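Local coordinates for protein methylxanthine N1-demethylase NdmA (PDB 6ICN) that removes the N1-methyl group of caffeine as a Rieske oxygenase with a non-heme iron centre, giving theobromine and formaldehyde, at residues R164-I169 with D291-H296; L31-H36 with E344-G349. All coordinates share one frame; numbering follows the deposited sequence.

Contact 1: residues R164-I169 with D291-H296; sequences RLRIVI and DSDYLH
Arg-166 and Asp-293 join strand to helix by a two-pronged salt bridge. Arg-166 CB points toward the helix start, and CG stands anti to the backbone N (chi1 170°); from CG to NE the chain runs fully extended, which brings the guanidinium to the carboxylate. CD lies 3.8 Å from Asp-293 OD1, and beyond it the head group grips side-on with NE and NH2. The first bond, Arg-166 NE to Asp-293 OD1, is 2.9 Å long and nearly straight at 174°, landing on the syn lone pair of the oxygen. In the second, Arg-166 NH2 meets Asp-293 OD2 at 2.8 Å, again on the syn side but somewhat out of the carboxylate plane. Guanidinium and carboxylate planes differ by just 18°, the evidence for a nearly coplanar, edge-on pairing that fixes the rotation of both groups. Val-168 lays a methyl against the carboxylate: its CG2 lies 3.6 Å from Asp-293 OD1 and equally close to Asp-293 CG.

Asp-293 OD1 also pairs with NH1 of Arg-286, and NE of that arginine with Asp-291 OD1, so two arginines probably stabilise the charged form of Asp-293. With an alanine in place of Asp-293, Arg-166 would probably lose its carboxylate mate, its head group free to turn, and Arg-286 would lose one of its partners. Next to this bridge, Ser-292 N-caps the helix, its OG accepting from Tyr-294 N at 2.9 Å.

The contact lies at the surface, where strand 166-175, at one edge of its antiparallel sheet within this chain, pairs with strand 277-286 through backbone bonds of Arg-166 to Arg-286 and Val-168 to Phe-284. Helix 293-313 begins beside that edge, and its first turn also packs against a second subunit, where Ser-292 OG bonds Glu-45 of that chain.

Contact 2: residues L31-H36 with E344-G349; sequences LRHFWH and EAHKEG
His-346 meets His-33 through its imidazole, and a water joins the two. The helical run leading there begins at Glu-344, whose OE1 forms a long, weak salt bridge with Lys-347 NZ one turn on. With chi1 at 164°, CG turned away from the backbone N, the His-346 ring reaches toward the other segment. Its NE2 comes within 3.5 Å of His-33 NE2, which lies at the edge of the His-346 ring, near its plane. The ring planes stand 60° apart with centroids separated by 5.1 Å, an oblique pair. The water lies in both ring planes, 2.8 Å from His-33 NE2 and 2.7 Å from His-346 NE2, and so bridges two nitrogens that do not bond directly. Past Lys-347 and Glu-348 comes Gly-349, where a positive phi of 112° ends the helix and the chain turns into the next.

The His-33 ring also stacks with Phe-149, while His-346 packs on Phe-353 of helix 350-358. The pair thus links the last turn of helix 330-348 to the segment that leads into strand 35-40, an outermost strand, within this chain, of the six-stranded antiparallel sheet.

How the contacts relate
The two contacts lie on opposite sides of the chain's centre, their own centres 35 Å apart and their nearest atoms about 13 Å apart, without touching. Along the chain the order is 31-36, 164-169, 291-296, 344-349, so both halves of contact 1 fall between those of contact 2. Contact 1 ties an outermost strand of the seven-stranded sheet to a helix, contact 2 the lead-in to an outermost strand of the six-stranded one, both counted within this chain. Helices 293-313 and 330-348 are consecutive. Contact 1 is thus local to the C-terminal catalytic half, whereas contact 2 brings the chain's late helices back to the start of the Rieske part.

Contact 1: residues R164-I169 with D291-H296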
loop_
_atom_site.group_PDB
_atom_site.type_symbol
_atom_site.label_atom_id
_atom_site.label_comp_id
_atom_site.label_asym_id
_atom_site.label_seq_id
_atom_site.Cartn_x
_atom_site.Cartn_y
_atom_site.Cartn_z
ATOM N N ARG A 164 31.488 32.239 16.266
ATOM C CA ARG A 164 30.374 32.625 17.122
ATOM C C ARG A 164 29.080 31.897 16.775
ATOM O O ARG A 164 28.108 32.017 17.530
ATOM C CB ARG A 164 30.117 34.131 17.031
ATOM C CG ARG A 164 31.298 34.997 17.412
ATOM C CD ARG A 164 31.018 36.459 17.121
ATOM N NE ARG A 164 30.659 36.686 15.722
ATOM C CZ ARG A 164 29.597 37.380 15.327
ATOM N NH1 ARG A 164 28.789 37.929 16.229
ATOM N NH2 ARG A 164 29.351 37.544 14.029
ATOM N N LEU A 165 29.032 31.177 15.655
ATOM C CA LEU A 165 27.778 30.654 15.116
ATOM C C LEU A 165 27.826 29.135 15.015
ATOM O O LEU A 165 28.803 28.572 14.511
ATOM C CB LEU A 165 27.494 31.246 13.739
ATOM C CG LEU A 165 27.608 32.761 13.553
ATOM C CD1 LEU A 165 27.285 33.147 12.112
ATOM C CD2 LEU A 165 26.700 33.496 14.539
ATOM N N ARG A 166 26.760 28.483 15.478
ATOM C CA ARG A 166 26.564 27.050 15.295
ATOM C C ARG A 166 25.819 26.837 13.978
ATOM O O ARG A 166 24.774 27.455 13.760
ATOM C CB ARG A 166 25.769 26.470 16.468
ATOM C CG ARG A 166 25.296 25.025 16.289
ATOM C CD ARG A 166 24.586 24.493 17.538
ATOM N NE ARG A 166 24.131 23.117 17.367
ATOM C CZ ARG A 166 24.904 22.049 17.537
ATOM N NH1 ARG A 166 26.177 22.206 17.892
ATOM N NH2 ARG A 166 24.409 20.825 17.363
ATOM N N ILE A 167 26.357 25.972 13.116
ATOM C CA ILE A 167 25.825 25.739 11.770
ATOM C C ILE A 167 25.113 24.391 11.729
ATOM O O ILE A 167 25.657 23.384 12.193
ATOM C CB ILE A 167 26.947 25.782 10.721
ATOM C CG1 ILE A 167 27.601 27.168 10.696
ATOM C CG2 ILE A 167 26.414 25.394 9.346
ATOM C CD1 ILE A 167 28.779 27.265 9.742
ATOM N N VAL A 168 23.911 24.364 11.138
ATOM C CA VAL A 168 23.148 23.138 10.916
ATOM C C VAL A 168 22.844 23.019 9.425
ATOM O O VAL A 168 22.291 23.951 8.824
ATOM C CB VAL A 168 21.839 23.131 11.731
ATOM C CG1 VAL A 168 20.952 21.938 11.323
ATOM C CG2 VAL A 168 22.126 23.138 13.238
ATOM N N ILE A 169 23.208 21.886 8.833
ATOM C CA ILE A 169 22.908 21.576 7.434
ATOM C C ILE A 169 21.660 20.702 7.413
ATOM O O ILE A 169 21.685 19.558 7.888
ATOM C CB ILE A 169 24.079 20.853 6.754
ATOM C CG1 ILE A 169 25.364 21.693 6.838
ATOM C CG2 ILE A 169 23.728 20.509 5.286
ATOM C CD1 ILE A 169 26.649 20.904 6.469
ATOM N N ASP A 291 19.959 26.285 22.574
ATOM C CA ASP A 291 18.656 25.665 22.415
ATOM C C ASP A 291 18.759 24.479 21.458
ATOM O O ASP A 291 19.829 24.143 20.951
ATOM C CB ASP A 291 17.655 26.695 21.914
ATOM C CG ASP A 291 18.115 27.378 20.626
ATOM O OD1 ASP A 291 19.192 27.027 20.095
ATOM O OD2 ASP A 291 17.389 28.267 20.153
ATOM N N SER A 292 17.622 23.854 21.176
ATOM C CA SER A 292 17.604 22.641 20.364
ATOM C C SER A 292 17.693 22.963 18.877
ATOM O O SER A 292 16.939 23.804 18.383
ATOM C CB SER A 292 16.317 21.858 20.616
ATOM O OG SER A 292 16.218 20.812 19.672
ATOM N N ASP A 293 18.573 22.255 18.158
ATOM C CA ASP A 293 18.576 22.334 16.694
ATOM C C ASP A 293 17.194 22.051 16.121
ATOM O O ASP A 293 16.817 22.612 15.086
ATOM C CB ASP A 293 19.561 21.331 16.088
ATOM C CG ASP A 293 21.011 21.694 16.344
ATOM O OD1 ASP A 293 21.289 22.851 16.717
ATOM O OD2 ASP A 293 21.873 20.817 16.155
ATOM N N TYR A 294 16.442 21.150 16.758
ATOM C CA TYR A 294 15.167 20.693 16.200
ATOM C C TYR A 294 14.034 21.685 16.412
ATOM O O TYR A 294 13.025 21.619 15.697
ATOM C CB TYR A 294 14.829 19.324 16.784
ATOM C CG TYR A 294 15.906 18.355 16.393
ATOM C CD1 TYR A 294 15.958 17.859 15.093
ATOM C CD2 TYR A 294 16.928 18.006 17.275
ATOM C CE1 TYR A 294 16.961 17.010 14.700
ATOM C CE2 TYR A 294 17.943 17.150 16.885
ATOM C CZ TYR A 294 17.941 16.653 15.589
ATOM O OH TYR A 294 18.931 15.806 15.159
ATOM N N LEU A 295 14.168 22.597 17.374
ATOM C CA LEU A 295 13.299 23.767 17.405
ATOM C C LEU A 295 13.343 24.492 16.064
ATOM O O LEU A 295 12.307 24.804 15.460
ATOM C CB LEU A 295 13.741 24.701 18.531
ATOM C CG LEU A 295 12.927 25.984 18.662
ATOM C CD1 LEU A 295 11.502 25.669 19.108
ATOM C CD2 LEU A 295 13.612 26.902 19.655
ATOM N N HIS A 296 14.552 24.715 15.561
ATOM C CA HIS A 296 14.720 25.458 14.319
ATOM C C HIS A 296 14.387 24.612 13.099
ATOM O O HIS A 296 13.743 25.106 12.167
ATOM C CB HIS A 296 16.147 26.002 14.262
ATOM C CG HIS A 296 16.442 26.911 15.411
ATOM N ND1 HIS A 296 15.961 28.201 15.467
ATOM C CD2 HIS A 296 17.049 26.682 16.600
ATOM C CE1 HIS A 296 16.318 28.749 16.613
ATOM N NE2 HIS A 296 16.969 27.844 17.326
#

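Contact 2: residues L31-H36 with E344-G349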
loop_
_atom_site.group_PDB
_atom_site.type_symbol
_atom_site.label_atom_id
_atom_site.label_comp_id
_atom_site.label_asym_id
_atom_site.label_seq_id
_atom_site.Cartn_x
_atom_site.Cartn_y
_atom_site.Cartn_z
ATOM N N LEU A 31 22.903 28.444 -17.758
ATOM C CA LEU A 31 23.013 27.985 -16.374
ATOM C C LEU A 31 24.136 26.970 -16.169
ATOM O O LEU A 31 24.599 26.810 -15.036
ATOM C CB LEU A 31 21.675 27.386 -15.913
ATOM C CG LEU A 31 20.536 28.410 -15.852
ATOM C CD1 LEU A 31 19.203 27.705 -15.521
ATOM C CD2 LEU A 31 20.840 29.457 -14.809
ATOM N N ARG A 32 24.588 26.292 -17.230
ATOM C CA ARG A 32 25.669 25.313 -17.099
ATOM C C ARG A 32 26.976 25.963 -16.665
ATOM O O ARG A 32 27.864 25.272 -16.165
ATOM C CB ARG A 32 25.879 24.560 -18.423
ATOM C CG ARG A 32 24.659 23.762 -18.894
ATOM C CD ARG A 32 24.851 23.155 -20.285
ATOM N NE ARG A 32 26.029 22.294 -20.365
ATOM C CZ ARG A 32 26.005 20.983 -20.160
ATOM N NH1 ARG A 32 24.851 20.384 -19.874
ATOM N NH2 ARG A 32 27.124 20.271 -20.244
ATOM N N HIS A 33 27.103 27.283 -16.820
ATOM C CA HIS A 33 28.345 27.965 -16.474
ATOM C C HIS A 33 28.481 28.287 -14.999
ATOM O O HIS A 33 29.554 28.728 -14.579
ATOM C CB HIS A 33 28.463 29.253 -17.312
ATOM C CG HIS A 33 28.700 28.972 -18.757
ATOM N ND1 HIS A 33 29.965 28.938 -19.304
ATOM C CD2 HIS A 33 27.850 28.628 -19.754
ATOM C CE1 HIS A 33 29.882 28.616 -20.577
ATOM N NE2 HIS A 33 28.611 28.427 -20.879
ATOM N N PHE A 34 27.436 28.085 -14.192
ATOM C CA PHE A 34 27.487 28.357 -12.763
ATOM C C PHE A 34 27.763 27.080 -11.975
ATOM O O PHE A 34 27.560 25.964 -12.460
ATOM C CB PHE A 34 26.173 28.965 -12.278
ATOM C CG PHE A 34 25.907 30.339 -12.826
ATOM C CD1 PHE A 34 26.558 31.441 -12.284
ATOM C CD2 PHE A 34 24.988 30.520 -13.852
ATOM C CE1 PHE A 34 26.320 32.723 -12.787
ATOM C CE2 PHE A 34 24.741 31.794 -14.356
ATOM C CZ PHE A 34 25.405 32.886 -13.807
ATOM N N TRP A 35 28.258 27.271 -10.758
ATOM C CA TRP A 35 28.329 26.191 -9.774
ATOM C C TRP A 35 26.954 25.946 -9.171
ATOM O O TRP A 35 26.299 26.882 -8.701
ATOM C CB TRP A 35 29.313 26.548 -8.660
ATOM C CG TRP A 35 30.753 26.654 -9.115
ATOM C CD1 TRP A 35 31.370 27.757 -9.664
ATOM C CD2 TRP A 35 31.752 25.625 -9.059
ATOM N NE1 TRP A 35 32.688 27.463 -9.955
ATOM C CE2 TRP A 35 32.945 26.166 -9.589
ATOM C CE3 TRP A 35 31.752 24.299 -8.611
ATOM C CZ2 TRP A 35 34.126 25.429 -9.671
ATOM C CZ3 TRP A 35 32.927 23.567 -8.701
ATOM C CH2 TRP A 35 34.102 24.142 -9.211
ATOM N N HIS A 36 26.541 24.679 -9.130
ATOM C CA HIS A 36 25.294 24.308 -8.485
ATOM C C HIS A 36 25.552 23.203 -7.470
ATOM O O HIS A 36 26.325 22.286 -7.747
ATOM C CB HIS A 36 24.265 23.806 -9.506
ATOM C CG HIS A 36 23.949 24.796 -10.591
ATOM N ND1 HIS A 36 23.128 25.887 -10.387
ATOM C CD2 HIS A 36 24.327 24.841 -11.889
ATOM C CE1 HIS A 36 23.036 26.576 -11.514
ATOM N NE2 HIS A 36 23.752 25.963 -12.443
ATOM N N GLU A 344 21.234 36.650 -22.469
ATOM C CA GLU A 344 21.631 37.333 -23.698
ATOM C C GLU A 344 23.147 37.436 -23.811
ATOM O O GLU A 344 23.713 37.182 -24.882
ATOM C CB GLU A 344 20.990 38.722 -23.749
ATOM C CG GLU A 344 19.476 38.688 -23.929
ATOM C CD GLU A 344 19.056 37.943 -25.191
ATOM O OE1 GLU A 344 17.972 37.318 -25.177
ATOM O OE2 GLU A 344 19.824 37.976 -26.188
ATOM N N ALA A 345 23.817 37.790 -22.714
ATOM C CA ALA A 345 25.270 37.931 -22.736
ATOM C C ALA A 345 25.962 36.600 -23.007
ATOM O O ALA A 345 26.989 36.559 -23.699
ATOM C CB ALA A 345 25.750 38.532 -21.422
ATOM N N HIS A 346 25.431 35.497 -22.468
ATOM C CA HIS A 346 26.012 34.194 -22.778
ATOM C C HIS A 346 26.058 33.946 -24.288
ATOM O O HIS A 346 27.032 33.381 -24.801
ATOM C CB HIS A 346 25.221 33.090 -22.064
ATOM C CG HIS A 346 25.477 31.719 -22.604
ATOM N ND1 HIS A 346 24.715 31.161 -23.608
ATOM C CD2 HIS A 346 26.424 30.799 -22.293
ATOM C CE1 HIS A 346 25.172 29.953 -23.886
ATOM N NE2 HIS A 346 26.210 29.712 -23.105
ATOM N N LYS A 347 25.028 34.379 -25.020
ATOM C CA LYS A 347 25.031 34.193 -26.467
ATOM C C LYS A 347 26.160 34.970 -27.127
ATOM O O LYS A 347 26.659 34.557 -28.179
ATOM C CB LYS A 347 23.702 34.632 -27.081
ATOM C CG LYS A 347 22.489 33.809 -26.717
ATOM C CD LYS A 347 21.246 34.478 -27.306
ATOM C CE LYS A 347 19.953 33.888 -26.758
ATOM N NZ LYS A 347 18.754 34.634 -27.253
ATOM N N GLU A 348 26.566 36.092 -26.531
ATOM C CA GLU A 348 27.623 36.933 -27.080
ATOM C C GLU A 348 29.029 36.479 -26.697
ATOM O O GLU A 348 29.999 37.008 -27.249
ATOM C CB GLU A 348 27.431 38.391 -26.646
ATOM C CG GLU A 348 26.170 39.049 -27.196
ATOM C CD GLU A 348 26.046 38.885 -28.701
ATOM O OE1 GLU A 348 24.963 38.460 -29.172
ATOM O OE2 GLU A 348 27.045 39.164 -29.409
ATOM N N GLY A 349 29.175 35.541 -25.770
ATOM C CA GLY A 349 30.463 34.939 -25.487
ATOM C C GLY A 349 31.002 35.305 -24.112
ATOM O O GLY A 349 30.401 36.053 -23.340
HETATM O O HOH W 1 27.880 27.630 -23.424
#